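Local coordinates for protein bifunctional enzyme IspD/IspF (Campylobacter jejuni, PDB 1W55) that catalyses two steps of isoprenoid precursor biosynthesis, making 4-diphosphocytidyl-2-C-methyl-D-erythritol from CTP and methylerythritol 4-phosphate, and cyclising its 2-phosphate to methylerythritol 2,4-cyclodiphosphate with release of CMP, at residues G267-P271 against L285-A289; L229-I234 against A320-I325. All coordinates share one frame; numbering follows the deposited sequence.

Both contacts belong to the cyclodiphosphate synthase (IspF) domain, and contact 1 is nested along the chain inside the loop closed by contact 2. They share no segment, their centres lie about 18 Å apart, and helix 248-260 packs against both. Each is partly buried and joined by one side-chain-to-backbone hydrogen bond. In contact 1 a tyrosine hydroxyl reaches a carbonyl of helix 282-295, beside a short helix whose start touches bound cytidine monophosphate; most of the rest is an aromatic face on leucine, with a small leucine-alanine contact beside it. Contact 2 is more extensive and largely aliphatic: a methionine and aliphatic side chains pack a beta hairpin on helix 318-329, and an asparagine ties down the turn.

Contact 1 (G267-P271 against L285-A289); sequences GELYP and LLKQA. With C (cytidine-5'-monophosphate), chain C.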
ATOM      1  N   GLY A 267      16.428 -28.326  36.586  1.00 37.71           N
ATOM      2  CA  GLY A 267      17.271 -28.314  37.765  1.00 39.13           C
ATOM      3  C   GLY A 267      17.757 -26.940  38.166  1.00 41.13           C
ATOM      4  O   GLY A 267      17.983 -26.703  39.345  1.00 40.85           O
ATOM      5  N   GLU A 268      17.925 -26.041  37.194  1.00 42.45           N
ATOM      6  CA  GLU A 268      18.273 -24.647  37.475  1.00 43.40           C
ATOM      7  C   GLU A 268      17.049 -23.875  37.984  1.00 44.64           C
ATOM      8  O   GLU A 268      17.179 -22.971  38.809  1.00 45.51           O
ATOM      9  CB  GLU A 268      18.841 -23.953  36.225  1.00 44.80           C
ATOM     10  CG  GLU A 268      19.954 -24.719  35.494  1.00 49.31           C
ATOM     11  CD  GLU A 268      21.282 -24.727  36.250  1.00 55.38           C
ATOM     12  OE1 GLU A 268      21.567 -23.739  36.973  1.00 58.39           O
ATOM     13  OE2 GLU A 268      22.042 -25.723  36.130  1.00 50.74           O
ATOM     14  N   LEU A 269      15.862 -24.226  37.487  1.00 43.28           N
ATOM     15  CA  LEU A 269      14.638 -23.537  37.895  1.00 44.44           C
ATOM     16  C   LEU A 269      14.070 -24.090  39.212  1.00 44.52           C
ATOM     17  O   LEU A 269      13.607 -23.323  40.051  1.00 44.74           O
ATOM     18  CB  LEU A 269      13.578 -23.575  36.781  1.00 42.06           C
ATOM     19  CG  LEU A 269      12.264 -22.817  37.017  1.00 45.09           C
ATOM     20  CD1 LEU A 269      12.506 -21.333  37.327  1.00 42.09           C
ATOM     21  CD2 LEU A 269      11.307 -22.968  35.830  1.00 41.75           C
ATOM     22  N   TYR A 270      14.111 -25.414  39.374  1.00 43.80           N
ATOM     23  CA  TYR A 270      13.630 -26.077  40.584  1.00 44.86           C
ATOM     24  C   TYR A 270      14.705 -26.995  41.169  1.00 45.95           C
ATOM     25  O   TYR A 270      14.599 -28.214  41.031  1.00 45.58           O
ATOM     26  CB  TYR A 270      12.380 -26.904  40.287  1.00 43.43           C
ATOM     27  CG  TYR A 270      11.265 -26.141  39.606  1.00 43.87           C
ATOM     28  CD1 TYR A 270      10.871 -26.467  38.309  1.00 40.91           C
ATOM     29  CD2 TYR A 270      10.589 -25.109  40.263  1.00 41.62           C
ATOM     30  CE1 TYR A 270       9.837 -25.786  37.674  1.00 43.53           C
ATOM     31  CE2 TYR A 270       9.555 -24.411  39.638  1.00 44.10           C
ATOM     32  CZ  TYR A 270       9.186 -24.756  38.340  1.00 44.66           C
ATOM     33  OH  TYR A 270       8.166 -24.080  37.708  1.00 41.67           O
ATOM     34  N   PRO A 271      15.724 -26.424  41.821  1.00 47.71           N
ATOM     35  CA  PRO A 271      16.842 -27.222  42.363  1.00 50.10           C
ATOM     36  C   PRO A 271      16.340 -28.217  43.412  1.00 52.17           C
ATOM     37  O   PRO A 271      15.842 -27.801  44.453  1.00 51.91           O
ATOM     38  CB  PRO A 271      17.767 -26.178  43.010  1.00 49.86           C
ATOM     39  CG  PRO A 271      17.279 -24.838  42.556  1.00 50.65           C
ATOM     40  CD  PRO A 271      15.864 -24.983  42.108  1.00 47.01           C
ATOM     41  N   LEU A 285       4.515 -27.334  38.085  1.00 36.37           N
ATOM     42  CA  LEU A 285       5.888 -26.913  37.819  1.00 36.84           C
ATOM     43  C   LEU A 285       6.059 -26.570  36.345  1.00 36.49           C
ATOM     44  O   LEU A 285       6.682 -25.565  36.011  1.00 36.36           O
ATOM     45  CB  LEU A 285       6.888 -28.005  38.218  1.00 37.47           C
ATOM     46  CG  LEU A 285       6.989 -28.429  39.689  1.00 40.39           C
ATOM     47  CD1 LEU A 285       8.118 -29.433  39.873  1.00 39.55           C
ATOM     48  CD2 LEU A 285       7.186 -27.237  40.615  1.00 40.30           C
ATOM     49  N   LEU A 286       5.499 -27.420  35.477  1.00 36.65           N
ATOM     50  CA  LEU A 286       5.434 -27.175  34.037  1.00 35.40           C
ATOM     51  C   LEU A 286       4.744 -25.852  33.717  1.00 35.84           C
ATOM     52  O   LEU A 286       5.266 -25.043  32.946  1.00 34.68           O
ATOM     53  CB  LEU A 286       4.702 -28.328  33.323  1.00 34.08           C
ATOM     54  CG  LEU A 286       4.316 -28.117  31.849  1.00 36.24           C
ATOM     55  CD1 LEU A 286       5.561 -27.859  30.960  1.00 31.32           C
ATOM     56  CD2 LEU A 286       3.486 -29.287  31.302  1.00 35.80           C
ATOM     57  N   LYS A 287       3.562 -25.643  34.298  1.00 36.66           N
ATOM     58  CA  LYS A 287       2.800 -24.416  34.076  1.00 37.61           C
ATOM     59  C   LYS A 287       3.603 -23.164  34.475  1.00 37.32           C
ATOM     60  O   LYS A 287       3.604 -22.160  33.761  1.00 38.01           O
ATOM     61  CB  LYS A 287       1.480 -24.460  34.840  1.00 38.40           C
ATOM     62  CG  LYS A 287       0.660 -23.177  34.739  1.00 43.24           C
ATOM     63  CD  LYS A 287      -0.428 -23.111  35.804  1.00 54.76           C
ATOM     64  CE  LYS A 287      -1.688 -23.884  35.390  1.00 60.54           C
ATOM     65  NZ  LYS A 287      -2.561 -23.132  34.431  1.00 60.99           N
ATOM     66  N   GLN A 288       4.290 -23.242  35.605  1.00 36.98           N
ATOM     67  CA  GLN A 288       5.079 -22.117  36.102  1.00 38.26           C
ATOM     68  C   GLN A 288       6.303 -21.838  35.233  1.00 37.00           C
ATOM     69  O   GLN A 288       6.709 -20.685  35.083  1.00 37.04           O
ATOM     70  CB  GLN A 288       5.496 -22.353  37.557  1.00 37.65           C
ATOM     71  CG  GLN A 288       4.370 -22.129  38.559  1.00 44.54           C
ATOM     72  CD  GLN A 288       4.810 -22.379  39.992  1.00 51.22           C
ATOM     73  OE1 GLN A 288       5.866 -21.909  40.415  1.00 57.50           O
ATOM     74  NE2 GLN A 288       4.009 -23.126  40.735  1.00 53.56           N
ATOM     75  N   ALA A 289       6.898 -22.895  34.678  1.00 35.83           N
ATOM     76  CA  ALA A 289       8.017 -22.738  33.750  1.00 34.28           C
ATOM     77  C   ALA A 289       7.566 -22.016  32.460  1.00 33.49           C
ATOM     78  O   ALA A 289       8.255 -21.131  31.965  1.00 34.40           O
ATOM     79  CB  ALA A 289       8.623 -24.088  33.424  1.00 33.41           C
TER
HETATM   80  OP3   C C1372      17.501 -34.947  36.268  1.00 51.87           O
HETATM   81  P     C C1372      18.726 -35.292  37.059  1.00 39.42           P
HETATM   82  OP1   C C1372      19.652 -36.228  36.350  1.00 41.77           O
HETATM   83  OP2   C C1372      18.382 -35.737  38.451  1.00 50.36           O
HETATM   84  O5'   C C1372      19.533 -33.915  37.197  1.00 38.90           O
HETATM   85  C5'   C C1372      19.010 -32.810  37.920  1.00 29.99           C
HETATM   86  C4'   C C1372      19.642 -31.513  37.418  1.00 34.91           C
HETATM   87  O4'   C C1372      21.072 -31.524  37.553  1.00 33.97           O
HETATM   88  C3'   C C1372      19.404 -31.215  35.938  1.00 35.38           C
HETATM   89  O3'   C C1372      18.162 -30.554  35.711  1.00 36.80           O
HETATM   90  C2'   C C1372      20.583 -30.329  35.575  1.00 34.64           C
HETATM   91  O2'   C C1372      20.321 -28.997  36.010  1.00 36.46           O
HETATM   92  C1'   C C1372      21.700 -30.803  36.479  1.00 33.45           C
HETATM   93  N1    C C1372      22.756 -31.643  35.862  1.00 35.14           N
HETATM   94  C2    C C1372      23.999 -31.078  35.506  1.00 32.90           C
HETATM   95  O2    C C1372      24.192 -29.854  35.666  1.00 39.95           O
HETATM   96  N3    C C1372      24.991 -31.845  34.982  1.00 34.29           N
HETATM   97  C4    C C1372      24.802 -33.172  34.786  1.00 33.80           C
HETATM   98  N4    C C1372      25.790 -33.949  34.262  1.00 30.84           N
HETATM   99  C5    C C1372      23.580 -33.745  35.117  1.00 33.65           C
HETATM  100  C6    C C1372      22.567 -32.961  35.668  1.00 33.94           C
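Tyr270, the first residue past helix 266-269, lays its ring against Leu285 and brings its hydroxyl to helix 282-295 of the IspF domain. Its OH donates to the carbonyl O of Leu285 at 2.7 Å, in the carbonyl plane and on a lone pair, with a C=O...donor angle of 124°. That oxygen also accepts the helical N-H of Ala289, so two donors share it. Leu285 CD2 sits over one face of the ring, 3.9 Å from the centroid, making a CH-pi contact, while Leu269 CG covers the opposite face. Gln288 CB closes on the phenol edge, 3.2 Å from Tyr270 OH; the amide beyond it turns to Glu284.

Leu269 has its CG anti to the backbone N (chi1 -176°), which brings CD2 to Ala289 CB at 3.8 Å. Farther out, Phe277 meets the tyrosine ring edge-to-face, and Leu258 and Thr254 of helix 248-260 back Leu269 and Ala289. Gly267 and Glu268 line the cytidine monophosphate pocket, and Tyr270 and Pro271 probably help bind the substrate, as in related enzymes. Glu268 forms a salt bridge with Lys318 of a neighbouring subunit. Gly267 N gives a weak hydrogen bond to O3' of the nucleotide's ribose, 3.0 Å away.

Contact 2 (L229-I234 against A320-I325); sequences LAGVQI and AMQSNI
Met321, on helix 318-329, packs against the tight turn of a beta hairpin in the IspF domain, a type I' turn from Leu229 to Val232 whose end residues exchange both backbone hydrogen bonds. The strand after the turn runs nearly antiparallel to the helix, with the axes of the two short segments 9.4 Å apart. From its root outward, Met321 CB meets the methyl of Ala230 at 3.9 Å. CG runs alongside the turn, touching Leu229 O at 3.5 Å and, less closely, Val232 CB. The sulfur SD then lies 4.3 Å from Ile234 CD1. A bend at the last torsion (chi3 76°) swings CE back to Leu229 CB, where the 3.5 Å separation is tight for two carbons. Leu249 and Val338 also pack on this methionine, joining helix 248-260 and strand 336-341 to the contact.

One helical turn along, Ile325 CG1 also touches the Ala230 methyl, and Val232 CG2 rests on the backbone of Ala320 and Met321. The amides of Ala230 and Gly231 are held by the Asp247 carboxylate. Asn324, its CG anti to the backbone N (chi1 -156°), secures the carbonyl of Ala230: ND2 donates to Ala230 O at 2.7 Å, almost straight at 172°, with the oxygen lying in the asparagine's amide plane.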
ATOM      1  N   LEU A 229       1.827 -39.670  34.019  1.00 35.70           N
ATOM      2  CA  LEU A 229       2.513 -39.087  32.876  1.00 36.34           C
ATOM      3  C   LEU A 229       1.631 -37.972  32.338  1.00 36.73           C
ATOM      4  O   LEU A 229       0.445 -38.191  32.059  1.00 34.98           O
ATOM      5  CB  LEU A 229       2.784 -40.142  31.806  1.00 34.03           C
ATOM      6  CG  LEU A 229       3.757 -41.278  32.133  1.00 36.72           C
ATOM      7  CD1 LEU A 229       3.928 -42.155  30.892  1.00 38.81           C
ATOM      8  CD2 LEU A 229       5.109 -40.760  32.631  1.00 29.10           C
ATOM      9  N   ALA A 230       2.207 -36.775  32.219  1.00 36.00           N
ATOM     10  CA  ALA A 230       1.441 -35.563  31.906  1.00 35.57           C
ATOM     11  C   ALA A 230       0.244 -35.429  32.852  1.00 36.24           C
ATOM     12  O   ALA A 230      -0.838 -34.972  32.452  1.00 35.60           O
ATOM     13  CB  ALA A 230       0.993 -35.551  30.430  1.00 34.01           C
ATOM     14  N   GLY A 231       0.452 -35.836  34.104  1.00 35.96           N
ATOM     15  CA  GLY A 231      -0.551 -35.706  35.147  1.00 37.63           C
ATOM     16  C   GLY A 231      -1.694 -36.707  35.059  1.00 38.70           C
ATOM     17  O   GLY A 231      -2.679 -36.573  35.773  1.00 40.95           O
ATOM     18  N   VAL A 232      -1.563 -37.695  34.181  1.00 38.74           N
ATOM     19  CA  VAL A 232      -2.606 -38.679  33.927  1.00 38.75           C
ATOM     20  C   VAL A 232      -2.164 -40.035  34.483  1.00 40.32           C
ATOM     21  O   VAL A 232      -1.041 -40.480  34.224  1.00 39.21           O
ATOM     22  CB  VAL A 232      -2.879 -38.801  32.404  1.00 39.62           C
ATOM     23  CG1 VAL A 232      -3.837 -39.976  32.094  1.00 40.33           C
ATOM     24  CG2 VAL A 232      -3.421 -37.471  31.837  1.00 37.38           C
ATOM     25  N   GLN A 233      -3.034 -40.695  35.250  1.00 41.12           N
ATOM     26  CA  GLN A 233      -2.662 -41.986  35.824  1.00 41.82           C
ATOM     27  C   GLN A 233      -2.678 -43.083  34.768  1.00 42.38           C
ATOM     28  O   GLN A 233      -3.710 -43.350  34.143  1.00 43.53           O
ATOM     29  CB  GLN A 233      -3.541 -42.370  37.018  1.00 41.77           C
ATOM     30  CG  GLN A 233      -2.972 -43.572  37.783  1.00 42.65           C
ATOM     31  CD  GLN A 233      -3.803 -43.971  38.977  1.00 46.59           C
ATOM     32  OE1 GLN A 233      -4.498 -44.990  38.942  1.00 49.89           O
ATOM     33  NE2 GLN A 233      -3.737 -43.178  40.038  1.00 44.97           N
ATOM     34  N   ILE A 234      -1.522 -43.710  34.577  1.00 41.90           N
ATOM     35  CA  ILE A 234      -1.336 -44.729  33.543  1.00 41.84           C
ATOM     36  C   ILE A 234      -1.489 -46.129  34.147  1.00 41.94           C
ATOM     37  O   ILE A 234      -2.038 -47.043  33.529  1.00 40.50           O
ATOM     38  CB  ILE A 234       0.083 -44.586  32.908  1.00 41.62           C
ATOM     39  CG1 ILE A 234       0.359 -43.142  32.442  1.00 43.12           C
ATOM     40  CG2 ILE A 234       0.291 -45.593  31.789  1.00 42.03           C
ATOM     41  CD1 ILE A 234      -0.774 -42.461  31.668  1.00 41.07           C
ATOM     42  N   ALA A 320      -5.876 -38.254  26.516  1.00 35.68           N
ATOM     43  CA  ALA A 320      -5.996 -37.636  27.832  1.00 37.22           C
ATOM     44  C   ALA A 320      -4.723 -36.852  28.251  1.00 35.96           C
ATOM     45  O   ALA A 320      -4.819 -35.767  28.813  1.00 35.29           O
ATOM     46  CB  ALA A 320      -6.357 -38.700  28.880  1.00 35.20           C
ATOM     47  N   MET A 321      -3.546 -37.415  27.985  1.00 35.24           N
ATOM     48  CA  MET A 321      -2.275 -36.723  28.241  1.00 35.25           C
ATOM     49  C   MET A 321      -2.189 -35.411  27.456  1.00 33.92           C
ATOM     50  O   MET A 321      -1.865 -34.357  28.015  1.00 31.64           O
ATOM     51  CB  MET A 321      -1.090 -37.626  27.877  1.00 34.86           C
ATOM     52  CG  MET A 321      -0.859 -38.755  28.872  1.00 37.36           C
ATOM     53  SD  MET A 321       0.365 -39.973  28.356  1.00 41.61           S
ATOM     54  CE  MET A 321       1.720 -39.130  28.644  1.00 39.10           C
ATOM     55  N   GLN A 322      -2.492 -35.496  26.161  1.00 32.88           N
ATOM     56  CA  GLN A 322      -2.545 -34.339  25.268  1.00 33.72           C
ATOM     57  C   GLN A 322      -3.503 -33.273  25.783  1.00 35.43           C
ATOM     58  O   GLN A 322      -3.189 -32.075  25.776  1.00 36.27           O
ATOM     59  CB  GLN A 322      -2.954 -34.783  23.852  1.00 32.15           C
ATOM     60  CG  GLN A 322      -1.807 -35.461  23.105  1.00 33.70           C
ATOM     61  CD  GLN A 322      -2.223 -36.238  21.845  1.00 36.07           C
ATOM     62  OE1 GLN A 322      -1.534 -37.180  21.462  1.00 40.48           O
ATOM     63  NE2 GLN A 322      -3.320 -35.837  21.199  1.00 29.33           N
ATOM     64  N   SER A 323      -4.670 -33.715  26.238  1.00 36.17           N
ATOM     65  CA  SER A 323      -5.703 -32.803  26.714  1.00 38.09           C
ATOM     66  C   SER A 323      -5.323 -32.149  28.052  1.00 36.88           C
ATOM     67  O   SER A 323      -5.575 -30.956  28.267  1.00 36.81           O
ATOM     68  CB  SER A 323      -7.069 -33.519  26.782  1.00 38.18           C
ATOM     69  OG  SER A 323      -7.981 -32.788  27.586  1.00 44.33           O
ATOM     70  N   ASN A 324      -4.715 -32.919  28.947  1.00 37.18           N
ATOM     71  CA  ASN A 324      -4.221 -32.365  30.215  1.00 37.53           C
ATOM     72  C   ASN A 324      -3.059 -31.358  30.048  1.00 37.52           C
ATOM     73  O   ASN A 324      -3.025 -30.329  30.731  1.00 38.90           O
ATOM     74  CB  ASN A 324      -3.833 -33.492  31.178  1.00 36.90           C
ATOM     75  CG  ASN A 324      -3.873 -33.053  32.648  1.00 42.85           C
ATOM     76  OD1 ASN A 324      -4.766 -32.307  33.074  1.00 47.01           O
ATOM     77  ND2 ASN A 324      -2.898 -33.507  33.423  1.00 45.76           N
ATOM     78  N   ILE A 325      -2.123 -31.651  29.140  1.00 37.04           N
ATOM     79  CA  ILE A 325      -1.083 -30.684  28.761  1.00 37.63           C
ATOM     80  C   ILE A 325      -1.697 -29.407  28.202  1.00 37.46           C
ATOM     81  O   ILE A 325      -1.257 -28.315  28.540  1.00 38.69           O
ATOM     82  CB  ILE A 325      -0.070 -31.273  27.718  1.00 37.96           C
ATOM     83  CG1 ILE A 325       0.779 -32.389  28.331  1.00 36.05           C
ATOM     84  CG2 ILE A 325       0.845 -30.157  27.149  1.00 36.22           C
ATOM     85  CD1 ILE A 325       1.454 -33.318  27.272  1.00 26.60           C
TER